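Local coordinates for hypothetical nigD-like protein (Bacteroides caccae, PDB 3QWN), which is of uncertain function but, as a NigD-like protein, is probably a bacterial immunity protein that works as an antitoxin, at residues 96-108 with 183-196. Numbering follows the deposited sequence.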
loop_
_atom_site.group_PDB
_atom_site.type_symbol
_atom_site.label_atom_id
_atom_site.label_comp_id
_atom_site.label_asym_id
_atom_site.label_seq_id
_atom_site.Cartn_x
_atom_site.Cartn_y
_atom_site.Cartn_z
ATOM N N LYS A 96 2.634 -10.993 14.372
ATOM C CA LYS A 96 3.772 -10.132 14.711
ATOM C C LYS A 96 3.348 -8.712 14.533
ATOM O O LYS A 96 2.736 -8.384 13.515
ATOM C CB LYS A 96 5.008 -10.449 13.846
ATOM C CG LYS A 96 5.355 -11.946 13.702
ATOM C CD LYS A 96 5.834 -12.625 14.990
ATOM C CE LYS A 96 6.753 -13.806 14.709
ATOM N NZ LYS A 96 6.142 -14.831 13.813
ATOM N N HIS A 97 3.631 -7.867 15.530
ATOM C CA HIS A 97 3.215 -6.462 15.511
ATOM C C HIS A 97 4.331 -5.523 15.949
ATOM O O HIS A 97 4.140 -4.712 16.851
ATOM C CB HIS A 97 1.973 -6.251 16.396
ATOM C CG HIS A 97 0.834 -7.178 16.099
ATOM N ND1 HIS A 97 0.228 -7.201 14.846
ATOM C CD2 HIS A 97 0.233 -8.099 16.897
ATOM C CE1 HIS A 97 -0.704 -8.142 14.919
ATOM N NE2 HIS A 97 -0.762 -8.686 16.142
ATOM N N ASP A 98 5.492 -5.627 15.309
ATOM C CA ASP A 98 6.621 -4.739 15.595
ATOM C C ASP A 98 6.209 -3.278 15.248
ATOM O O ASP A 98 5.480 -3.073 14.277
ATOM C CB ASP A 98 7.889 -5.199 14.857
ATOM C CG ASP A 98 8.468 -6.470 15.434
ATOM O OD1 ASP A 98 8.567 -6.561 16.666
ATOM O OD2 ASP A 98 8.855 -7.361 14.643
ATOM N N PRO A 99 6.527 -2.292 16.127
ATOM C CA PRO A 99 5.978 -0.938 15.946
ATOM C C PRO A 99 6.400 -0.224 14.689
ATOM O O PRO A 99 7.491 -0.435 14.161
ATOM C CB PRO A 99 6.498 -0.177 17.172
ATOM C CG PRO A 99 6.711 -1.231 18.180
ATOM C CD PRO A 99 7.285 -2.371 17.393
ATOM N N VAL A 100 5.488 0.626 14.211
ATOM C CA VAL A 100 5.628 1.505 13.054
ATOM C C VAL A 100 4.907 2.809 13.390
ATOM O O VAL A 100 4.082 2.848 14.317
ATOM C CB VAL A 100 5.095 0.908 11.696
ATOM C CG1 VAL A 100 5.699 -0.447 11.359
ATOM C CG2 VAL A 100 3.561 0.874 11.630
ATOM N N ASP A 101 5.180 3.861 12.603
ATOM C CA ASP A 101 4.426 5.100 12.634
ATOM C C ASP A 101 3.697 5.215 11.301
ATOM O O ASP A 101 4.221 4.778 10.273
ATOM C CB ASP A 101 5.326 6.329 12.877
ATOM C CG ASP A 101 5.958 6.417 14.253
ATOM O OD1 ASP A 101 5.377 5.858 15.223
ATOM O OD2 ASP A 101 7.012 7.051 14.370
ATOM N N VAL A 102 2.488 5.760 11.313
ATOM C CA VAL A 102 1.776 6.016 10.068
ATOM C C VAL A 102 2.093 7.479 9.696
ATOM O O VAL A 102 1.819 8.377 10.489
ATOM C CB VAL A 102 0.264 5.716 10.134
ATOM C CG1 VAL A 102 -0.448 6.212 8.868
ATOM C CG2 VAL A 102 0.010 4.221 10.367
ATOM N N VAL A 103 2.729 7.706 8.534
ATOM C CA VAL A 103 3.056 9.055 8.043
ATOM C C VAL A 103 1.821 9.649 7.340
ATOM O O VAL A 103 1.477 10.787 7.575
ATOM C CB VAL A 103 4.286 9.001 7.085
ATOM C CG1 VAL A 103 4.560 10.369 6.460
ATOM C CG2 VAL A 103 5.511 8.492 7.825
ATOM N N SER A 104 1.201 8.875 6.438
ATOM C CA SER A 104 0.048 9.254 5.641
ATOM C C SER A 104 -0.739 7.983 5.302
ATOM O O SER A 104 -0.141 6.931 5.161
ATOM C CB SER A 104 0.502 10.007 4.399
ATOM O OG SER A 104 -0.554 10.478 3.576
ATOM N N ILE A 105 -2.067 8.053 5.295
ATOM C CA ILE A 105 -2.952 6.905 5.025
ATOM C C ILE A 105 -4.206 7.432 4.303
ATOM O O ILE A 105 -4.726 8.495 4.662
ATOM C CB ILE A 105 -3.297 6.136 6.347
ATOM C CG1 ILE A 105 -4.077 4.815 6.047
ATOM C CG2 ILE A 105 -3.968 7.048 7.432
ATOM C CD1 ILE A 105 -4.088 3.830 7.191
ATOM N N TRP A 106 -4.627 6.762 3.240
ATOM C CA TRP A 106 -5.788 7.220 2.467
ATOM C C TRP A 106 -6.308 6.142 1.547
ATOM O O TRP A 106 -5.580 5.228 1.141
ATOM C CB TRP A 106 -5.452 8.487 1.620
ATOM C CG TRP A 106 -4.499 8.228 0.483
ATOM C CD1 TRP A 106 -4.829 7.986 -0.818
ATOM C CD2 TRP A 106 -3.075 8.093 0.568
ATOM N NE1 TRP A 106 -3.703 7.686 -1.543
ATOM C CE2 TRP A 106 -2.609 7.767 -0.722
ATOM C CE3 TRP A 106 -2.136 8.277 1.600
ATOM C CZ2 TRP A 106 -1.245 7.603 -1.005
ATOM C CZ3 TRP A 106 -0.790 8.058 1.333
ATOM C CH2 TRP A 106 -0.361 7.700 0.052
ATOM N N LEU A 107 -7.574 6.280 1.183
ATOM C CA LEU A 107 -8.198 5.414 0.196
ATOM C C LEU A 107 -7.916 5.990 -1.200
ATOM O O LEU A 107 -7.979 7.212 -1.395
ATOM C CB LEU A 107 -9.699 5.303 0.447
ATOM C CG LEU A 107 -10.164 4.576 1.695
ATOM C CD1 LEU A 107 -11.648 4.782 1.879
ATOM C CD2 LEU A 107 -9.836 3.084 1.635
ATOM N N GLY A 108 -7.575 5.120 -2.137
ATOM C CA GLY A 108 -7.324 5.549 -3.496
ATOM C C GLY A 108 -7.130 4.425 -4.483
ATOM O O GLY A 108 -6.346 3.504 -4.234
ATOM N N ILE A 183 -13.670 0.754 6.611
ATOM C CA ILE A 183 -12.419 0.092 6.973
ATOM C C ILE A 183 -11.904 0.744 8.246
ATOM O O ILE A 183 -11.718 1.961 8.277
ATOM C CB ILE A 183 -11.365 0.101 5.828
ATOM C CG1 ILE A 183 -11.911 -0.648 4.578
ATOM C CG2 ILE A 183 -10.005 -0.471 6.298
ATOM C CD1 ILE A 183 -11.578 0.016 3.324
ATOM N N LYS A 184 -11.698 -0.064 9.292
ATOM C CA LYS A 184 -11.158 0.380 10.572
ATOM C C LYS A 184 -9.777 -0.265 10.736
ATOM O O LYS A 184 -9.669 -1.472 10.960
ATOM C CB LYS A 184 -12.112 0.046 11.713
ATOM C CG LYS A 184 -13.392 0.859 11.656
ATOM C CD LYS A 184 -14.238 0.619 12.872
ATOM C CE LYS A 184 -15.574 1.311 12.774
ATOM N NZ LYS A 184 -16.305 1.223 14.051
ATOM N N PHE A 185 -8.730 0.538 10.552
ATOM C CA PHE A 185 -7.344 0.095 10.578
ATOM C C PHE A 185 -6.670 0.355 11.930
ATOM O O PHE A 185 -6.668 1.479 12.426
ATOM C CB PHE A 185 -6.546 0.770 9.436
ATOM C CG PHE A 185 -5.071 0.451 9.414
ATOM C CD1 PHE A 185 -4.614 -0.779 8.946
ATOM C CD2 PHE A 185 -4.135 1.379 9.862
ATOM C CE1 PHE A 185 -3.250 -1.070 8.935
ATOM C CE2 PHE A 185 -2.765 1.089 9.838
ATOM C CZ PHE A 185 -2.334 -0.136 9.373
ATOM N N LYS A 186 -6.078 -0.708 12.503
ATOM C CA LYS A 186 -5.312 -0.700 13.748
ATOM C C LYS A 186 -3.866 -1.093 13.469
ATOM O O LYS A 186 -3.588 -1.812 12.504
ATOM C CB LYS A 186 -5.923 -1.654 14.776
ATOM C CG LYS A 186 -7.094 -1.068 15.552
ATOM C CD LYS A 186 -7.673 -2.074 16.541
ATOM C CE LYS A 186 -9.060 -1.700 16.998
ATOM N NZ LYS A 186 -9.527 -2.558 18.122
ATOM N N TYR A 187 -2.944 -0.628 14.308
ATOM C CA TYR A 187 -1.508 -0.927 14.151
ATOM C C TYR A 187 -0.800 -0.665 15.471
ATOM O O TYR A 187 -1.237 0.203 16.242
ATOM C CB TYR A 187 -0.870 -0.070 13.009
ATOM C CG TYR A 187 -0.781 1.417 13.320
ATOM C CD1 TYR A 187 -1.919 2.223 13.321
ATOM C CD2 TYR A 187 0.440 2.014 13.633
ATOM C CE1 TYR A 187 -1.844 3.582 13.640
ATOM C CE2 TYR A 187 0.522 3.367 13.970
ATOM C CZ TYR A 187 -0.617 4.152 13.955
ATOM O OH TYR A 187 -0.497 5.505 14.215
ATOM N N TYR A 188 0.283 -1.402 15.728
ATOM C CA TYR A 188 1.073 -1.201 16.936
ATOM C C TYR A 188 2.116 -0.144 16.678
ATOM O O TYR A 188 2.742 -0.131 15.617
ATOM C CB TYR A 188 1.696 -2.511 17.425
ATOM C CG TYR A 188 0.716 -3.388 18.184
ATOM C CD1 TYR A 188 -0.309 -4.062 17.521
ATOM C CD2 TYR A 188 0.825 -3.563 19.563
ATOM C CE1 TYR A 188 -1.194 -4.891 18.205
ATOM C CE2 TYR A 188 -0.079 -4.365 20.266
ATOM C CZ TYR A 188 -1.090 -5.033 19.582
ATOM O OH TYR A 188 -2.001 -5.853 20.226
ATOM N N THR A 189 2.266 0.764 17.627
ATOM C CA THR A 189 3.188 1.904 17.589
ATOM C C THR A 189 3.725 2.154 19.001
ATOM O O THR A 189 3.203 1.585 19.962
ATOM C CB THR A 189 2.449 3.143 17.008
ATOM O OG1 THR A 189 3.401 4.147 16.633
ATOM C CG2 THR A 189 1.369 3.695 17.942
ATOM N N TYR A 190 4.747 2.994 19.138
ATOM C CA TYR A 190 5.272 3.341 20.462
ATOM C C TYR A 190 4.549 4.542 21.018
ATOM O O TYR A 190 4.306 5.489 20.273
ATOM C CB TYR A 190 6.777 3.643 20.409
ATOM C CG TYR A 190 7.660 2.425 20.245
ATOM C CD1 TYR A 190 7.665 1.406 21.204
ATOM C CD2 TYR A 190 8.536 2.311 19.156
ATOM C CE1 TYR A 190 8.498 0.293 21.068
ATOM C CE2 TYR A 190 9.378 1.207 19.018
ATOM C CZ TYR A 190 9.366 0.209 19.981
ATOM O OH TYR A 190 10.189 -0.882 19.848
ATOM N N ASP A 191 4.249 4.539 22.339
ATOM C CA ASP A 191 3.640 5.704 22.985
ATOM C C ASP A 191 4.757 6.692 23.364
ATOM O O ASP A 191 5.925 6.447 23.032
ATOM C CB ASP A 191 2.748 5.314 24.199
ATOM C CG ASP A 191 3.392 4.567 25.362
ATOM O OD1 ASP A 191 4.620 4.695 25.550
ATOM O OD2 ASP A 191 2.655 3.909 26.124
ATOM N N LYS A 192 4.403 7.796 24.065
ATOM C CA LYS A 192 5.339 8.834 24.517
ATOM C C LYS A 192 6.490 8.263 25.371
ATOM O O LYS A 192 7.598 8.801 25.320
ATOM C CB LYS A 192 4.584 9.906 25.324
ATOM N N ASP A 193 6.234 7.153 26.103
ATOM C CA ASP A 193 7.176 6.483 27.009
ATOM C C ASP A 193 7.956 5.295 26.385
ATOM O O ASP A 193 8.699 4.618 27.117
ATOM C CB ASP A 193 6.406 5.953 28.238
ATOM C CG ASP A 193 5.506 6.970 28.925
ATOM O OD1 ASP A 193 5.949 8.133 29.107
ATOM O OD2 ASP A 193 4.359 6.601 29.294
ATOM N N GLY A 194 7.772 5.039 25.080
ATOM C CA GLY A 194 8.447 3.946 24.376
ATOM C C GLY A 194 7.840 2.569 24.559
ATOM O O GLY A 194 8.506 1.555 24.338
ATOM N N THR A 195 6.565 2.520 24.944
ATOM C CA THR A 195 5.861 1.249 25.104
ATOM C C THR A 195 5.029 0.971 23.856
ATOM O O THR A 195 4.346 1.866 23.359
ATOM C CB THR A 195 5.043 1.154 26.405
ATOM O OG1 THR A 195 4.855 2.399 27.047
ATOM C CG2 THR A 195 5.717 0.246 27.391
ATOM N N ALA A 196 5.113 -0.257 23.342
ATOM C CA ALA A 196 4.358 -0.648 22.160
ATOM C C ALA A 196 2.892 -0.807 22.514
ATOM O O ALA A 196 2.575 -1.581 23.418
ATOM C CB ALA A 196 4.908 -1.933 21.582
HETATM O O HOH W 1 2.972 -2.125 13.444
HETATM O O HOH W 2 1.767 6.847 14.151
#
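Tyr187 has chi1 68°, with CG between its backbone N and carbonyl carbon, and this raises the ring against Val102. With CG1 anti to the backbone N (chi1 171°), Val102 turns CG2 over the centre of the ring face. The CH-pi contact measures 3.6 Å from Val102 CG2 to the centroid of the Tyr187 ring. In the plane of the same ring, Val100 O lies at the edge. Val100 O also accepts a hydrogen bond from Thr189 OG1, at 2.7 Å. Val100 N donates to Tyr188 O, at 3.2 Å, with an N-H...O angle of 157°. A water joins Tyr188 O to Asp98 O, and a second water links Tyr187 OH to Val102 N. Pro99 CG sits over the Tyr190 ring face, toward its rim, in another CH-pi contact. The His97 and Tyr188 rings lie almost parallel, offset so far that they hardly overlap, with centroids 4.8 Å from each other. His97 ND1 is hydrogen-bonded to Leu147 O of strand 142-150. Further along, Ile105 CD1 meets Phe185 CD2 at 3.6 Å, and Leu107 CD2 touches Ile183 CD1. Strands 101-108 and 181-190 belong to different sheets that face each other with side chains between them, consistent with the NigD-like C-terminal beta sandwich domain.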